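Local coordinates for protein cellulase IBT99 (PDB 6WBT) that probably hydrolyses 6-phospho-alpha-glucosides as a family 4 glycosidase that binds NAD and a manganese ion, at residues Y202-H207 and T265-Y270; Y226-E231 and H246-S251; K383-Q388 and M414-P419. All blocks are in the same frame, centred on the assembly; numbering follows the deposited sequence.

Contact 1: Y202-H207 and T265-Y270; sequences YGWFTH and TYWQYY. With G6P (6-O-phosphono-alpha-D-glucopyranose), chain F.
Trp267 slides its indole between two aromatic side chains of a single strand, Tyr202 over one face and Trp204 over the opposite one, while the residue between them, Gly203, meets its edge. The evidence for this three-way fit is geometric. On the Tyr202 side, CH2 of Trp267 lies 3.3 Å from Tyr202 CZ, displaced toward the rim of the tyrosine ring, and the planes of the tyrosine and the six-membered indole ring are inclined by 35°. On the other side, Trp204 CZ2 approaches Trp267 CE2 at 3.4 Å, again with oblique rings. At the edge, Trp267 NE1 donates to Gly203 O over 2.7 Å; the acceptor lies almost in the indole plane, and this bond, with a ring over each face, limits how far the indole can turn. With CG anti to its carbonyl carbon (chi1 -75°), the indole swings from segment 265-270 to the strand. An alanine here is likely to leave the Gly203 carbonyl without its indole donor and open a gap between Tyr202 and Trp204, each ring losing the support of one face.

Tyr202 has a further aromatic partner. It presents an edge to the face of Tyr270, CE1 sitting over the ring centre, with centroids 4.7 Å apart and planes at 83°; its hydroxyl is hydrogen-bonded to Leu385 O on helix 380-402. Trp204 also meets Tyr382 edge-to-face. Tyr266, next to Trp267, leads the other way: its ring stacks on His201, a manganese ligand, and its OH is hydrogen-bonded to G6P O3 at 3.2 Å. The whole is a buried aromatic cluster joining strand 202-210 to the short helix 267-270, beside the glucose-6-phosphate pocket of this family 4 enzyme, to which Tyr266 belongs.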
# COMPACT_ATOMS: atom_id res chain seq x y z
N TYR A 202 14.33 -9.88 17.29
CA TYR A 202 12.94 -9.47 17.37
C TYR A 202 12.10 -10.24 16.35
O TYR A 202 11.23 -9.67 15.70
CB TYR A 202 12.82 -7.96 17.13
CG TYR A 202 11.67 -7.29 17.84
CD1 TYR A 202 11.73 -7.00 19.19
CD2 TYR A 202 10.52 -6.91 17.14
CE1 TYR A 202 10.69 -6.38 19.85
CE2 TYR A 202 9.47 -6.29 17.79
CZ TYR A 202 9.56 -6.03 19.14
OH TYR A 202 8.52 -5.41 19.79
N GLY A 203 12.37 -11.54 16.22
CA GLY A 203 11.74 -12.33 15.18
C GLY A 203 11.03 -13.57 15.67
O GLY A 203 10.89 -13.78 16.88
N TRP A 204 10.57 -14.40 14.73
CA TRP A 204 9.82 -15.61 15.05
C TRP A 204 10.13 -16.68 14.02
O TRP A 204 10.34 -16.39 12.84
CB TRP A 204 8.31 -15.34 15.08
CG TRP A 204 7.90 -14.23 16.00
CD1 TRP A 204 7.90 -12.90 15.72
CD2 TRP A 204 7.42 -14.36 17.35
NE1 TRP A 204 7.46 -12.19 16.81
CE2 TRP A 204 7.16 -13.06 17.82
CE3 TRP A 204 7.20 -15.45 18.20
CZ2 TRP A 204 6.68 -12.82 19.10
CZ3 TRP A 204 6.72 -15.20 19.48
CH2 TRP A 204 6.47 -13.90 19.92
N PHE A 205 10.15 -17.93 14.48
CA PHE A 205 10.36 -19.09 13.62
C PHE A 205 9.00 -19.69 13.29
O PHE A 205 8.38 -20.35 14.13
CB PHE A 205 11.26 -20.12 14.30
CG PHE A 205 12.67 -19.65 14.53
CD1 PHE A 205 13.68 -19.99 13.65
CD2 PHE A 205 12.98 -18.88 15.63
CE1 PHE A 205 14.98 -19.56 13.86
CE2 PHE A 205 14.28 -18.44 15.85
CZ PHE A 205 15.28 -18.79 14.96
N THR A 206 8.53 -19.47 12.06
CA THR A 206 7.21 -19.94 11.67
C THR A 206 7.20 -21.44 11.39
O THR A 206 6.27 -22.14 11.81
CB THR A 206 6.70 -19.16 10.45
OG1 THR A 206 7.60 -19.35 9.36
CG2 THR A 206 6.60 -17.68 10.77
N HIS A 207 8.21 -21.94 10.68
CA HIS A 207 8.32 -23.36 10.38
C HIS A 207 9.78 -23.77 10.48
O HIS A 207 10.67 -23.02 10.08
CB HIS A 207 7.78 -23.70 8.99
CG HIS A 207 6.30 -23.48 8.84
ND1 HIS A 207 5.77 -22.40 8.17
CD2 HIS A 207 5.25 -24.20 9.28
CE1 HIS A 207 4.45 -22.47 8.20
NE2 HIS A 207 4.11 -23.56 8.87
N THR A 265 14.99 -15.74 20.86
CA THR A 265 15.43 -15.74 22.25
C THR A 265 15.29 -14.36 22.89
O THR A 265 14.91 -14.24 24.06
CB THR A 265 16.87 -16.24 22.33
OG1 THR A 265 16.89 -17.68 22.25
CG2 THR A 265 17.54 -15.80 23.61
N TYR A 266 15.56 -13.30 22.12
CA TYR A 266 15.60 -11.95 22.68
C TYR A 266 14.23 -11.39 23.03
O TYR A 266 14.17 -10.26 23.53
CB TYR A 266 16.32 -11.01 21.71
CG TYR A 266 17.82 -11.03 21.87
CD1 TYR A 266 18.45 -10.18 22.78
CD2 TYR A 266 18.61 -11.89 21.13
CE1 TYR A 266 19.82 -10.19 22.93
CE2 TYR A 266 19.99 -11.90 21.27
CZ TYR A 266 20.59 -11.05 22.18
OH TYR A 266 21.95 -11.06 22.33
N TRP A 267 13.13 -12.11 22.79
CA TRP A 267 11.84 -11.68 23.31
C TRP A 267 11.78 -11.75 24.83
O TRP A 267 10.81 -11.27 25.42
CB TRP A 267 10.72 -12.53 22.71
CG TRP A 267 10.40 -12.18 21.30
CD1 TRP A 267 10.76 -12.88 20.18
CD2 TRP A 267 9.67 -11.04 20.84
NE1 TRP A 267 10.29 -12.25 19.05
CE2 TRP A 267 9.62 -11.12 19.43
CE3 TRP A 267 9.05 -9.97 21.48
CZ2 TRP A 267 8.98 -10.15 18.66
CZ3 TRP A 267 8.41 -9.01 20.71
CH2 TRP A 267 8.38 -9.12 19.31
N GLN A 268 12.80 -12.33 25.46
CA GLN A 268 12.87 -12.39 26.92
C GLN A 268 12.87 -11.01 27.54
O GLN A 268 12.35 -10.82 28.65
CB GLN A 268 14.12 -13.17 27.33
CG GLN A 268 14.34 -13.33 28.81
CD GLN A 268 15.76 -13.73 29.13
OE1 GLN A 268 16.03 -14.35 30.16
NE2 GLN A 268 16.69 -13.38 28.25
N TYR A 269 13.44 -10.02 26.86
CA TYR A 269 13.58 -8.68 27.42
C TYR A 269 12.43 -7.75 27.04
O TYR A 269 12.18 -6.78 27.77
CB TYR A 269 14.90 -8.05 26.96
CG TYR A 269 16.09 -8.96 27.13
CD1 TYR A 269 16.71 -9.53 26.02
CD2 TYR A 269 16.59 -9.27 28.38
CE1 TYR A 269 17.79 -10.37 26.16
CE2 TYR A 269 17.68 -10.11 28.54
CZ TYR A 269 18.27 -10.66 27.42
OH TYR A 269 19.35 -11.50 27.57
N TYR A 270 11.73 -8.02 25.94
CA TYR A 270 10.61 -7.18 25.53
C TYR A 270 9.29 -7.64 26.15
O TYR A 270 8.55 -6.83 26.71
CB TYR A 270 10.49 -7.16 24.00
CG TYR A 270 11.61 -6.42 23.31
CD1 TYR A 270 11.55 -5.04 23.14
CD2 TYR A 270 12.73 -7.09 22.83
CE1 TYR A 270 12.57 -4.35 22.51
CE2 TYR A 270 13.75 -6.40 22.20
CZ TYR A 270 13.67 -5.04 22.04
OH TYR A 270 14.68 -4.36 21.41
C1 G6P F . 24.47 -13.94 20.33
C2 G6P F . 23.78 -12.63 19.99
C3 G6P F . 24.72 -11.44 20.20
C4 G6P F . 25.34 -11.50 21.59
C5 G6P F . 26.00 -12.86 21.79
C6 G6P F . 26.69 -12.99 23.14
O1 G6P F . 25.53 -14.18 19.40
O2 G6P F . 23.36 -12.65 18.62
O3 G6P F . 23.99 -10.22 20.05
O4 G6P F . 26.31 -10.46 21.73
O5 G6P F . 25.01 -13.88 21.65
O6 G6P F . 26.67 -11.75 23.84
P G6P F . 27.62 -11.54 25.13
O1P G6P F . 26.76 -10.78 26.11
O2P G6P F . 28.81 -10.78 24.60
O3P G6P F . 27.94 -12.95 25.56

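Contact 2: Y226-E231 and H246-S251; sequences YGYVSE and HTFKNS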
# COMPACT_ATOMS: atom_id res chain seq x y z
N TYR A 226 10.77 -27.26 28.36
CA TYR A 226 12.15 -27.07 28.77
C TYR A 226 12.84 -25.90 28.07
O TYR A 226 14.01 -25.63 28.35
CB TYR A 226 12.97 -28.34 28.51
CG TYR A 226 12.26 -29.62 28.89
CD1 TYR A 226 12.06 -29.97 30.22
CD2 TYR A 226 11.79 -30.49 27.91
CE1 TYR A 226 11.42 -31.14 30.56
CE2 TYR A 226 11.15 -31.66 28.25
CZ TYR A 226 10.96 -31.98 29.57
OH TYR A 226 10.32 -33.15 29.91
N GLY A 227 12.14 -25.19 27.19
CA GLY A 227 12.80 -24.14 26.44
C GLY A 227 13.70 -24.71 25.36
O GLY A 227 13.55 -25.86 24.92
N TYR A 228 14.66 -23.90 24.94
CA TYR A 228 15.65 -24.30 23.96
C TYR A 228 16.80 -25.11 24.57
O TYR A 228 17.86 -25.23 23.94
CB TYR A 228 16.21 -23.08 23.23
CG TYR A 228 15.22 -22.44 22.27
CD1 TYR A 228 14.45 -23.22 21.42
CD2 TYR A 228 15.06 -21.06 22.22
CE1 TYR A 228 13.55 -22.64 20.54
CE2 TYR A 228 14.16 -20.48 21.35
CZ TYR A 228 13.41 -21.27 20.51
OH TYR A 228 12.52 -20.70 19.64
N VAL A 229 16.61 -25.66 25.76
CA VAL A 229 17.63 -26.42 26.47
C VAL A 229 17.27 -27.89 26.42
O VAL A 229 16.16 -28.28 26.81
CB VAL A 229 17.79 -25.94 27.92
CG1 VAL A 229 18.56 -26.96 28.74
CG2 VAL A 229 18.50 -24.59 27.95
N SER A 230 18.21 -28.71 25.96
CA SER A 230 18.10 -30.16 26.01
C SER A 230 19.23 -30.72 26.86
O SER A 230 20.14 -30.00 27.28
CB SER A 230 18.14 -30.77 24.60
OG SER A 230 19.38 -30.52 23.97
N GLU A 231 19.16 -32.02 27.13
CA GLU A 231 20.22 -32.67 27.90
C GLU A 231 21.51 -32.79 27.10
O GLU A 231 22.59 -32.87 27.70
CB GLU A 231 19.75 -34.04 28.38
CG GLU A 231 18.50 -33.99 29.25
CD GLU A 231 18.68 -33.10 30.46
OE1 GLU A 231 19.31 -33.55 31.45
OE2 GLU A 231 18.19 -31.95 30.44
N HIS A 246 19.62 -19.79 31.60
CA HIS A 246 18.43 -19.03 31.97
C HIS A 246 17.81 -18.34 30.76
O HIS A 246 16.59 -18.19 30.69
CB HIS A 246 18.78 -18.01 33.05
CG HIS A 246 17.68 -17.04 33.35
ND1 HIS A 246 16.73 -17.27 34.31
CD2 HIS A 246 17.39 -15.83 32.81
CE1 HIS A 246 15.89 -16.24 34.36
NE2 HIS A 246 16.27 -15.36 33.45
N THR A 247 18.64 -17.93 29.80
CA THR A 247 18.13 -17.23 28.62
C THR A 247 17.37 -18.18 27.70
O THR A 247 16.32 -17.81 27.16
CB THR A 247 19.28 -16.57 27.87
OG1 THR A 247 20.13 -15.89 28.80
CG2 THR A 247 18.75 -15.56 26.88
N PHE A 248 17.87 -19.40 27.51
CA PHE A 248 17.18 -20.35 26.65
C PHE A 248 15.96 -20.95 27.33
O PHE A 248 14.95 -21.22 26.67
CB PHE A 248 18.13 -21.46 26.22
CG PHE A 248 19.15 -21.04 25.20
CD1 PHE A 248 18.86 -20.02 24.30
CD2 PHE A 248 20.39 -21.65 25.13
CE1 PHE A 248 19.80 -19.63 23.35
CE2 PHE A 248 21.32 -21.27 24.20
CZ PHE A 248 21.03 -20.25 23.30
N LYS A 249 16.02 -21.15 28.65
CA LYS A 249 14.91 -21.77 29.37
C LYS A 249 13.74 -20.82 29.59
O LYS A 249 12.65 -21.29 29.94
CB LYS A 249 15.41 -22.31 30.72
CG LYS A 249 14.55 -23.40 31.31
CD LYS A 249 15.18 -23.99 32.57
CE LYS A 249 16.49 -24.68 32.26
NZ LYS A 249 16.32 -25.85 31.35
N ASN A 250 13.93 -19.52 29.39
CA ASN A 250 12.83 -18.57 29.50
C ASN A 250 11.88 -18.63 28.31
O ASN A 250 10.76 -18.10 28.40
CB ASN A 250 13.36 -17.15 29.66
CG ASN A 250 13.39 -16.70 31.11
OD1 ASN A 250 14.41 -16.83 31.79
ND2 ASN A 250 12.27 -16.17 31.59
N SER A 251 12.30 -19.24 27.20
CA SER A 251 11.44 -19.35 26.02
C SER A 251 10.25 -20.28 26.24
O SER A 251 9.34 -20.29 25.41
CB SER A 251 12.26 -19.82 24.82
OG SER A 251 13.32 -18.93 24.53
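One backbone hydrogen bond joins these segments: Tyr228 N donates to Phe248 O over 3.2 Å. The N-H...O angle of 164° makes it nearly straight at the hydrogen, although the donor stands well above the carbonyl plane, 56° out of it. The same oxygen also receives a weak bond from Ser251 N.

Backbone contact continues at Gly227, whose CA lies 3.6 Å from Phe248 O and 4.3 Å from Lys249 CA. A beta carbon here would run into Phe248 O and Lys249 CA, and the phi of 75° is itself one that favours glycine. Gly227 is the first residue to leave helical geometry after helix 216-226 and occupies the second position of a type II' beta turn from Tyr226 to Val229. The turn thus carries the chain off that helix and sets its backbone against helix 242-249.

Apolar packing follows on from the turn. Val229 CG2 reaches Phe248 CB at 3.6 Å, in line with the edge of the phenyl ring, and Tyr228 CB lies 3.9 Å from the same Phe248 CB. Beyond the contact, Phe248 packs on Met173 and Arg180 of helix 173-184 and meets the ring of Trp244.

Mixed polar and apolar contacts occupy the flanks. Lys249 has its chain bent at chi3 and chi4, which folds NZ back to 3.6 Å from Val229 CG1, while its CG lies near the Tyr226 carbonyl. Ser251 OG approaches CD2 and CE2 of Tyr228, and the far end of that ring is fixed by a hydrogen bond from Tyr228 OH to Pro263 O.

Contact 3: K383-Q388 and M414-P419; sequences KGLIEQ and MNRTIP
Gln388 reaches from its helix to segment 414-419 and uses both ends of its amide there. Its chain is extended, CG anti to the backbone N (chi1 179°), which delivers the amide to the opposing main chain. NE2 donates to Met414 O at 2.6 Å; the N-H...O angle is 165°, and the acceptor lies close to the amide plane. OE1 accepts from Arg416 NH1 at 2.9 Å, in a more bent bond. Two bonds to different residues leave the amide little freedom to rotate and define which end is oxygen.

The arginine comes in across the glutamine, its guanidinium plane turned 69° from the amide plane. Its CG lies over a face of the amide, 3.3 Å from Gln388 NE2, and the bend at chi3 brings NH1 round to OE1. Leu385 CD2 rests over one face of the guanidinium, 3.6 Å from NH1, about a helical turn before Gln388. Met414, a selenomethionine, bends at chi2 and chi3, which brings SE to 3.9 Å from Gln388 CG, the two chains meeting at a slant.

The second subunit meets the same group: Arg416 NH2 is hydrogen-bonded to Thr413 O of that chain, and Gln388 packs on Gln388 of that chain. Within the chain, the contact ties helix 380-402 to the loop between helices 405-414 and 421-434, whose Asn415 forms an Asx turn with Thr417 N and packs against Met117 of helix 114-136.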
# COMPACT_ATOMS: atom_id res chain seq x y z
N LYS A 383 2.56 -7.86 13.65
CA LYS A 383 2.71 -6.58 12.97
C LYS A 383 2.83 -5.44 13.98
O LYS A 383 3.73 -4.60 13.87
CB LYS A 383 1.52 -6.34 12.04
CG LYS A 383 1.43 -4.92 11.49
CD LYS A 383 0.14 -4.70 10.73
CE LYS A 383 -0.04 -3.24 10.33
NZ LYS A 383 1.05 -2.77 9.43
N GLY A 384 1.94 -5.41 14.97
CA GLY A 384 1.96 -4.33 15.94
C GLY A 384 3.22 -4.29 16.77
O GLY A 384 3.68 -3.21 17.16
N LEU A 385 3.81 -5.46 17.06
CA LEU A 385 5.06 -5.49 17.80
C LEU A 385 6.21 -4.96 16.96
O LEU A 385 7.07 -4.22 17.45
CB LEU A 385 5.36 -6.92 18.28
CG LEU A 385 4.53 -7.43 19.46
CD1 LEU A 385 4.80 -8.90 19.70
CD2 LEU A 385 4.83 -6.62 20.70
N ILE A 386 6.26 -5.33 15.67
CA ILE A 386 7.32 -4.85 14.80
C ILE A 386 7.12 -3.38 14.46
O ILE A 386 8.09 -2.63 14.34
CB ILE A 386 7.40 -5.72 13.53
CG1 ILE A 386 7.76 -7.16 13.90
CG2 ILE A 386 8.42 -5.16 12.55
CD1 ILE A 386 7.78 -8.11 12.72
N GLU A 387 5.87 -2.94 14.33
CA GLU A 387 5.61 -1.53 14.03
C GLU A 387 6.11 -0.62 15.14
O GLU A 387 6.61 0.48 14.88
CB GLU A 387 4.11 -1.30 13.80
CG GLU A 387 3.58 -1.81 12.46
CD GLU A 387 4.00 -0.94 11.29
OE1 GLU A 387 4.64 0.11 11.51
OE2 GLU A 387 3.68 -1.31 10.14
N GLN A 388 6.00 -1.06 16.40
CA GLN A 388 6.47 -0.25 17.51
C GLN A 388 7.99 -0.15 17.51
O GLN A 388 8.56 0.94 17.65
CB GLN A 388 5.97 -0.82 18.83
CG GLN A 388 6.44 -0.05 20.06
CD GLN A 388 5.89 -0.62 21.35
OE1 GLN A 388 5.18 -1.62 21.35
NE2 GLN A 388 6.23 0.02 22.46
N MSE A 414 9.14 5.21 22.95
CA MSE A 414 8.49 4.18 22.14
C MSE A 414 8.83 2.76 22.59
O MSE A 414 8.01 1.85 22.45
CB MSE A 414 8.86 4.36 20.66
CG MSE A 414 8.17 3.40 19.71
SE MSE A 414 6.28 3.77 19.51
CE MSE A 414 6.42 5.55 18.74
N ASN A 415 10.04 2.58 23.12
CA ASN A 415 10.53 1.25 23.44
C ASN A 415 9.68 0.59 24.52
O ASN A 415 9.19 1.25 25.44
CB ASN A 415 11.99 1.32 23.88
CG ASN A 415 12.68 -0.03 23.83
OD1 ASN A 415 12.57 -0.84 24.75
ND2 ASN A 415 13.40 -0.28 22.74
N ARG A 416 9.50 -0.73 24.40
CA ARG A 416 8.67 -1.46 25.35
C ARG A 416 9.35 -1.59 26.71
O ARG A 416 8.66 -1.68 27.73
CB ARG A 416 8.34 -2.85 24.80
CG ARG A 416 7.60 -2.83 23.47
CD ARG A 416 7.16 -4.23 23.07
NE ARG A 416 6.20 -4.80 24.01
CZ ARG A 416 4.88 -4.63 23.93
NH1 ARG A 416 4.36 -3.91 22.95
NH2 ARG A 416 4.08 -5.17 24.84
N THR A 417 10.68 -1.60 26.74
CA THR A 417 11.39 -1.71 28.02
C THR A 417 11.14 -0.49 28.89
O THR A 417 10.98 -0.62 30.12
CB THR A 417 12.88 -1.90 27.77
OG1 THR A 417 13.11 -3.13 27.07
CG2 THR A 417 13.65 -1.93 29.09
N ILE A 418 11.08 0.69 28.29
CA ILE A 418 10.85 1.93 29.03
C ILE A 418 9.38 2.02 29.40
O ILE A 418 8.51 1.99 28.51
CB ILE A 418 11.30 3.15 28.22
CG1 ILE A 418 12.66 2.88 27.56
CG2 ILE A 418 11.38 4.38 29.11
CD1 ILE A 418 13.76 2.57 28.54
N PRO A 419 9.04 2.14 30.69
CA PRO A 419 7.62 2.13 31.06
C PRO A 419 6.89 3.41 30.71
O PRO A 419 5.75 3.36 30.23
CB PRO A 419 7.66 1.89 32.58
CG PRO A 419 8.98 2.46 33.00
CD PRO A 419 9.93 2.21 31.86

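Contact 1 stands between the other two, its centre 13 Å from each, whereas contacts 2 and 3 lie 25 Å apart between centres and do not touch. Along the chain, contact 2 is nested within the loop that contact 1 closes; the two meet where Thr265 CG2 packs on Thr247 CG2 at 3.5 Å. Contact 3 follows later in sequence and reaches contact 1 through Leu385, whose CD1 lies 3.6 Å from Trp267 CH2. Contact 1 reaches the bound sugar phosphate directly through Tyr266, while in contact 2 the Phe248 side chain lies about 8 Å from the bound glucose-6-phosphate. Contact 1 thus joins the ligand pocket to contact 3, where the second subunit is met.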